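Local coordinates for alpha-fucosidase (Bifidobacterium bifidum, PDB 2EAB), which probably removes alpha-1,2-linked L-fucose from glycans, this chain being the glycoside hydrolase family 95 catalytic region of a longer, calcium-containing protein, at residues D589-A594 and G602-T607; D613-N618 and W632-S637. One frame throughout, in Å; residues are numbered along the deposited sequence.

Interaction 1: D589-A594 and G602-T607; sequences DAIEAA and GLVGNT
Val604 lays its two methyl groups against Ile591 and Ala594 on helix 577-596, a helix within the family 95 catalytic region, whose members fold as an (alpha/alpha)6 barrel. The contact is wholly apolar and buried. Ile591 and Ala594 stand three residues apart, so they look out from the same side of the helix. Ala594 directs its CB toward the loop, and its lone methyl lets Val604 CG2 settle against it. Ile591 contributes its gamma methyl: CG2, anti to the backbone N, lies 3.9 Å from Val604 CG1. The two side chains cross at about a right angle, and a second approach of 4.1 Å joins Ile591 CG2 to Val604 CG2. A beta-branched valine suits this place because its forked end can serve two neighbours at once.

Hydrogen bonds to backbone groups fix both sides. Within the helix, Ala594 N donates to Ala590 O at 2.9 Å, while the carboxylate of Asp599 takes the backbone N-H groups of Leu603 and Val604, one on each oxygen, which pins the chain just where it turns back. Gly602 and Gly605 both have positive phi, a conformation that favours glycine, and they flank the two residues held in this way. Around the contact, Trp632 of helix 632-639 packs on Ile591, and Tyr532 of helix 525-546 packs on Ala594.

The torsion of Val604 puts CG1 anti to its own N (chi1 171°) and leaves CG2 beside that N, where it reaches Ala594 CB at 3.7 Å.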
loop_
_atom_site.group_PDB
_atom_site.type_symbol
_atom_site.label_atom_id
_atom_site.label_comp_id
_atom_site.label_asym_id
_atom_site.label_seq_id
_atom_site.Cartn_x
_atom_site.Cartn_y
_atom_site.Cartn_z
ATOM N N ASP A 589 -5.022 -7.676 18.492
ATOM C CA ASP A 589 -4.845 -6.226 18.406
ATOM C C ASP A 589 -5.895 -5.473 19.226
ATOM O O ASP A 589 -5.563 -4.498 19.914
ATOM C CB ASP A 589 -4.921 -5.741 16.948
ATOM C CG ASP A 589 -3.687 -6.086 16.109
ATOM O OD1 ASP A 589 -2.690 -6.610 16.636
ATOM O OD2 ASP A 589 -3.720 -5.801 14.889
ATOM N N ALA A 590 -7.150 -5.916 19.144
ATOM C CA ALA A 590 -8.242 -5.276 19.876
ATOM C C ALA A 590 -8.029 -5.342 21.386
ATOM O O ALA A 590 -8.246 -4.355 22.090
ATOM C CB ALA A 590 -9.575 -5.901 19.494
ATOM N N ILE A 591 -7.604 -6.505 21.871
ATOM C CA ILE A 591 -7.286 -6.683 23.286
ATOM C C ILE A 591 -6.155 -5.745 23.701
ATOM O O ILE A 591 -6.225 -5.108 24.756
ATOM C CB ILE A 591 -6.947 -8.159 23.599
ATOM C CG1 ILE A 591 -8.222 -9.008 23.539
ATOM C CG2 ILE A 591 -6.289 -8.295 24.973
ATOM C CD1 ILE A 591 -7.983 -10.499 23.410
ATOM N N GLU A 592 -5.131 -5.635 22.862
ATOM C CA GLU A 592 -4.027 -4.727 23.163
ATOM C C GLU A 592 -4.457 -3.265 23.182
ATOM O O GLU A 592 -4.041 -2.501 24.065
ATOM C CB GLU A 592 -2.850 -4.954 22.217
ATOM C CG GLU A 592 -2.180 -6.299 22.425
ATOM C CD GLU A 592 -1.781 -6.508 23.877
ATOM O OE1 GLU A 592 -1.003 -5.680 24.407
ATOM O OE2 GLU A 592 -2.260 -7.476 24.500
ATOM N N ALA A 593 -5.315 -2.885 22.238
ATOM C CA ALA A 593 -5.850 -1.523 22.207
ATOM C C ALA A 593 -6.668 -1.233 23.467
ATOM O O ALA A 593 -6.524 -0.172 24.094
ATOM C CB ALA A 593 -6.689 -1.306 20.956
ATOM N N ALA A 594 -7.513 -2.189 23.841
ATOM C CA ALA A 594 -8.317 -2.080 25.055
ATOM C C ALA A 594 -7.433 -1.936 26.289
ATOM O O ALA A 594 -7.646 -1.035 27.104
ATOM C CB ALA A 594 -9.234 -3.283 25.197
ATOM N N GLY A 602 -14.674 -3.026 29.469
ATOM C CA GLY A 602 -14.657 -4.378 30.044
ATOM C C GLY A 602 -14.892 -5.464 29.008
ATOM O O GLY A 602 -15.730 -6.349 29.201
ATOM N N LEU A 603 -14.145 -5.393 27.906
ATOM C CA LEU A 603 -14.351 -6.291 26.763
ATOM C C LEU A 603 -13.266 -7.355 26.591
ATOM O O LEU A 603 -13.455 -8.329 25.861
ATOM C CB LEU A 603 -14.526 -5.480 25.471
ATOM C CG LEU A 603 -15.755 -4.564 25.440
ATOM C CD1 LEU A 603 -15.798 -3.750 24.158
ATOM C CD2 LEU A 603 -17.052 -5.348 25.617
ATOM N N VAL A 604 -12.138 -7.178 27.272
ATOM C CA VAL A 604 -11.037 -8.139 27.196
ATOM C C VAL A 604 -11.461 -9.495 27.766
ATOM O O VAL A 604 -11.219 -10.539 27.154
ATOM C CB VAL A 604 -9.768 -7.607 27.915
ATOM C CG1 VAL A 604 -8.695 -8.686 28.031
ATOM C CG2 VAL A 604 -9.216 -6.395 27.180
ATOM N N GLY A 605 -12.096 -9.468 28.935
ATOM C CA GLY A 605 -12.550 -10.682 29.598
ATOM C C GLY A 605 -11.416 -11.630 29.928
ATOM O O GLY A 605 -10.312 -11.208 30.285
ATOM N N ASN A 606 -11.692 -12.921 29.780
ATOM C CA ASN A 606 -10.778 -13.976 30.197
ATOM C C ASN A 606 -11.194 -15.304 29.571
ATOM O O ASN A 606 -12.124 -15.347 28.763
ATOM C CB ASN A 606 -10.750 -14.081 31.732
ATOM C CG ASN A 606 -12.122 -14.375 32.326
ATOM O OD1 ASN A 606 -12.884 -15.191 31.802
ATOM N ND2 ASN A 606 -12.437 -13.715 33.435
ATOM N N THR A 607 -10.516 -16.383 29.950
ATOM C CA THR A 607 -10.831 -17.710 29.419
ATOM C C THR A 607 -11.498 -18.620 30.457
ATOM O O THR A 607 -11.419 -19.848 30.361
ATOM C CB THR A 607 -9.586 -18.397 28.818
ATOM O OG1 THR A 607 -8.586 -18.549 29.834
ATOM C CG2 THR A 607 -9.018 -17.572 27.668
#

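Interaction 2: D613-N618 and W632-S637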
loop_
_atom_site.group_PDB
_atom_site.type_symbol
_atom_site.label_atom_id
_atom_site.label_comp_id
_atom_site.label_asym_id
_atom_site.label_seq_id
_atom_site.Cartn_x
_atom_site.Cartn_y
_atom_site.Cartn_z
ATOM N N ASP A 613 -19.243 -23.859 22.849
ATOM C CA ASP A 613 -20.663 -24.015 23.161
ATOM C C ASP A 613 -21.320 -22.699 23.589
ATOM O O ASP A 613 -22.545 -22.568 23.522
ATOM C CB ASP A 613 -20.867 -25.069 24.256
ATOM C CG ASP A 613 -20.615 -26.486 23.770
ATOM O OD1 ASP A 613 -20.640 -26.728 22.545
ATOM O OD2 ASP A 613 -20.405 -27.371 24.627
ATOM N N ASN A 614 -20.510 -21.731 24.025
ATOM C CA ASN A 614 -21.010 -20.417 24.438
ATOM C C ASN A 614 -21.613 -19.612 23.289
ATOM O O ASN A 614 -22.257 -18.592 23.523
ATOM C CB ASN A 614 -19.903 -19.592 25.107
ATOM C CG ASN A 614 -19.363 -20.236 26.374
ATOM O OD1 ASN A 614 -19.894 -21.239 26.864
ATOM N ND2 ASN A 614 -18.299 -19.654 26.914
ATOM N N TRP A 615 -21.392 -20.070 22.058
ATOM C CA TRP A 615 -21.885 -19.380 20.865
ATOM C C TRP A 615 -23.228 -19.913 20.349
ATOM O O TRP A 615 -23.692 -19.507 19.283
ATOM C CB TRP A 615 -20.818 -19.370 19.760
ATOM C CG TRP A 615 -19.938 -18.164 19.858
ATOM C CD1 TRP A 615 -20.012 -17.030 19.093
ATOM C CD2 TRP A 615 -18.871 -17.948 20.792
ATOM N NE1 TRP A 615 -19.056 -16.129 19.490
ATOM C CE2 TRP A 615 -18.340 -16.666 20.529
ATOM C CE3 TRP A 615 -18.305 -18.718 21.819
ATOM C CZ2 TRP A 615 -17.271 -16.135 21.258
ATOM C CZ3 TRP A 615 -17.241 -18.186 22.547
ATOM C CH2 TRP A 615 -16.735 -16.908 22.260
ATOM N N ALA A 616 -23.864 -20.791 21.127
ATOM C CA ALA A 616 -25.130 -21.405 20.723
ATOM C C ALA A 616 -26.185 -20.340 20.440
ATOM O O ALA A 616 -26.360 -19.408 21.222
ATOM C CB ALA A 616 -25.617 -22.377 21.790
ATOM N N LYS A 617 -26.867 -20.484 19.306
ATOM C CA LYS A 617 -27.907 -19.549 18.887
ATOM C C LYS A 617 -29.213 -20.271 18.582
ATOM O O LYS A 617 -29.209 -21.460 18.253
ATOM C CB LYS A 617 -27.465 -18.772 17.643
ATOM C CG LYS A 617 -26.378 -17.747 17.896
ATOM C CD LYS A 617 -25.907 -17.098 16.603
ATOM C CE LYS A 617 -24.821 -16.078 16.884
ATOM N NZ LYS A 617 -24.219 -15.495 15.655
ATOM N N ASN A 618 -30.323 -19.544 18.685
ATOM C CA ASN A 618 -31.625 -20.065 18.272
ATOM C C ASN A 618 -31.855 -19.863 16.769
ATOM O O ASN A 618 -30.983 -19.337 16.066
ATOM C CB ASN A 618 -32.757 -19.454 19.116
ATOM C CG ASN A 618 -32.845 -17.938 18.995
ATOM O OD1 ASN A 618 -32.453 -17.349 17.985
ATOM N ND2 ASN A 618 -33.377 -17.300 20.032
ATOM N N TRP A 632 -13.500 -11.145 24.238
ATOM C CA TRP A 632 -12.465 -11.189 23.218
ATOM C C TRP A 632 -11.391 -12.234 23.522
ATOM O O TRP A 632 -10.968 -12.958 22.624
ATOM C CB TRP A 632 -11.833 -9.816 23.014
ATOM C CG TRP A 632 -12.791 -8.785 22.489
ATOM C CD1 TRP A 632 -14.048 -8.993 21.977
ATOM C CD2 TRP A 632 -12.555 -7.378 22.404
ATOM N NE1 TRP A 632 -14.605 -7.798 21.594
ATOM C CE2 TRP A 632 -13.706 -6.791 21.838
ATOM C CE3 TRP A 632 -11.473 -6.553 22.750
ATOM C CZ2 TRP A 632 -13.814 -5.414 21.623
ATOM C CZ3 TRP A 632 -11.580 -5.185 22.533
ATOM C CH2 TRP A 632 -12.741 -4.632 21.973
ATOM N N SER A 633 -10.959 -12.323 24.783
ATOM C CA SER A 633 -9.967 -13.330 25.186
ATOM C C SER A 633 -10.481 -14.750 24.968
ATOM O O SER A 633 -9.748 -15.621 24.495
ATOM C CB SER A 633 -9.561 -13.155 26.652
ATOM O OG SER A 633 -8.916 -11.909 26.855
ATOM N N CYS A 634 -11.746 -14.980 25.317
ATOM C CA CYS A 634 -12.351 -16.288 25.137
ATOM C C CYS A 634 -12.417 -16.656 23.656
ATOM O O CYS A 634 -11.929 -17.712 23.253
ATOM C CB CYS A 634 -13.738 -16.328 25.772
ATOM S SG CYS A 634 -14.587 -17.894 25.498
ATOM N N ALA A 635 -12.990 -15.769 22.846
ATOM C CA ALA A 635 -13.123 -16.013 21.409
ATOM C C ALA A 635 -11.761 -16.299 20.772
ATOM O O ALA A 635 -11.608 -17.260 20.016
ATOM C CB ALA A 635 -13.803 -14.831 20.722
ATOM N N LYS A 636 -10.768 -15.479 21.107
ATOM C CA LYS A 636 -9.423 -15.621 20.552
ATOM C C LYS A 636 -8.831 -16.996 20.876
ATOM O O LYS A 636 -8.213 -17.634 20.019
ATOM C CB LYS A 636 -8.524 -14.510 21.095
ATOM C CG LYS A 636 -7.076 -14.575 20.654
ATOM C CD LYS A 636 -6.323 -13.349 21.132
ATOM C CE LYS A 636 -4.826 -13.526 20.993
ATOM N NZ LYS A 636 -4.277 -14.444 22.025
ATOM N N SER A 637 -9.042 -17.452 22.112
ATOM C CA SER A 637 -8.489 -18.723 22.583
ATOM C C SER A 637 -9.125 -19.943 21.918
ATOM O O SER A 637 -8.562 -21.037 21.965
ATOM C CB SER A 637 -8.630 -18.839 24.107
ATOM O OG SER A 637 -9.952 -19.183 24.486
#
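Trp615 reaches from a short 3-10 segment to Cys634 and Ala635 near the start of helix 632-639. Its CB already points toward the helix, and CG carries the flat indole onward. Along the five-membered ring, NE1 donates a hydrogen bond to Val543 O of helix 525-546, so the one polar atom of this buried side chain is satisfied. The contact across the segments is made by the far end of the six-membered ring. CZ2 lies 3.7 Å from Ala635 CB. Next to it, CH2 touches the helix backbone itself, 3.8 Å from Ala635 CA, an approach that the small alanine allows. CH2 and CZ3 together meet the sulfur, Cys634 SG being 4.0 Å from CZ3. The sulfur sits 5.1 Å from the centroid of the six-membered ring and 86° off the ring normal, which places it at the edge, practically in the ring plane. With SG anti to the backbone N (chi1 177°), Cys634 extends toward the loop, where it is disulfide-bonded to Cys610. Asn614 passes beside it; its ND2 is occupied by Asn629 O and Asp609 O and merely lies 4.3 Å from Cys634 SG.

On the helix, Ser637 OG donates to Cys634 O at 2.8 Å, a side-chain bond back to the preceding turn. Phe623 makes an edge-to-face stack with the indole. Replacing Trp615 by an alanine is likely to leave Val543 O without its indole donor and to open a gap beside the disulfide and Ala635. In-plane sulfur at an indole rim is a cysteine sulfur-aromatic contact, here in a disulfide-tethered loop folded back on its helix.

From the N terminus, the chain runs along helix 577-596, turns, and returns at 602-607 to close a short loop in interaction 1. It then wanders through 613-618 before helix 632-639 closes a longer loop in interaction 2, overlapping the span that the Cys610-Cys634 disulfide bridges. The two contacts follow in series, neither nesting nor crossing. Segment 602-607 joins them: Val604 O probably accepts a hydrogen bond from Ser633 OG at 2.7 Å, and Leu603 O one from Trp632 N at 3.3 Å. Trp632 also packs on Ala590, so two successive helices and the excursion between them are tied into one peripheral part of the catalytic domain.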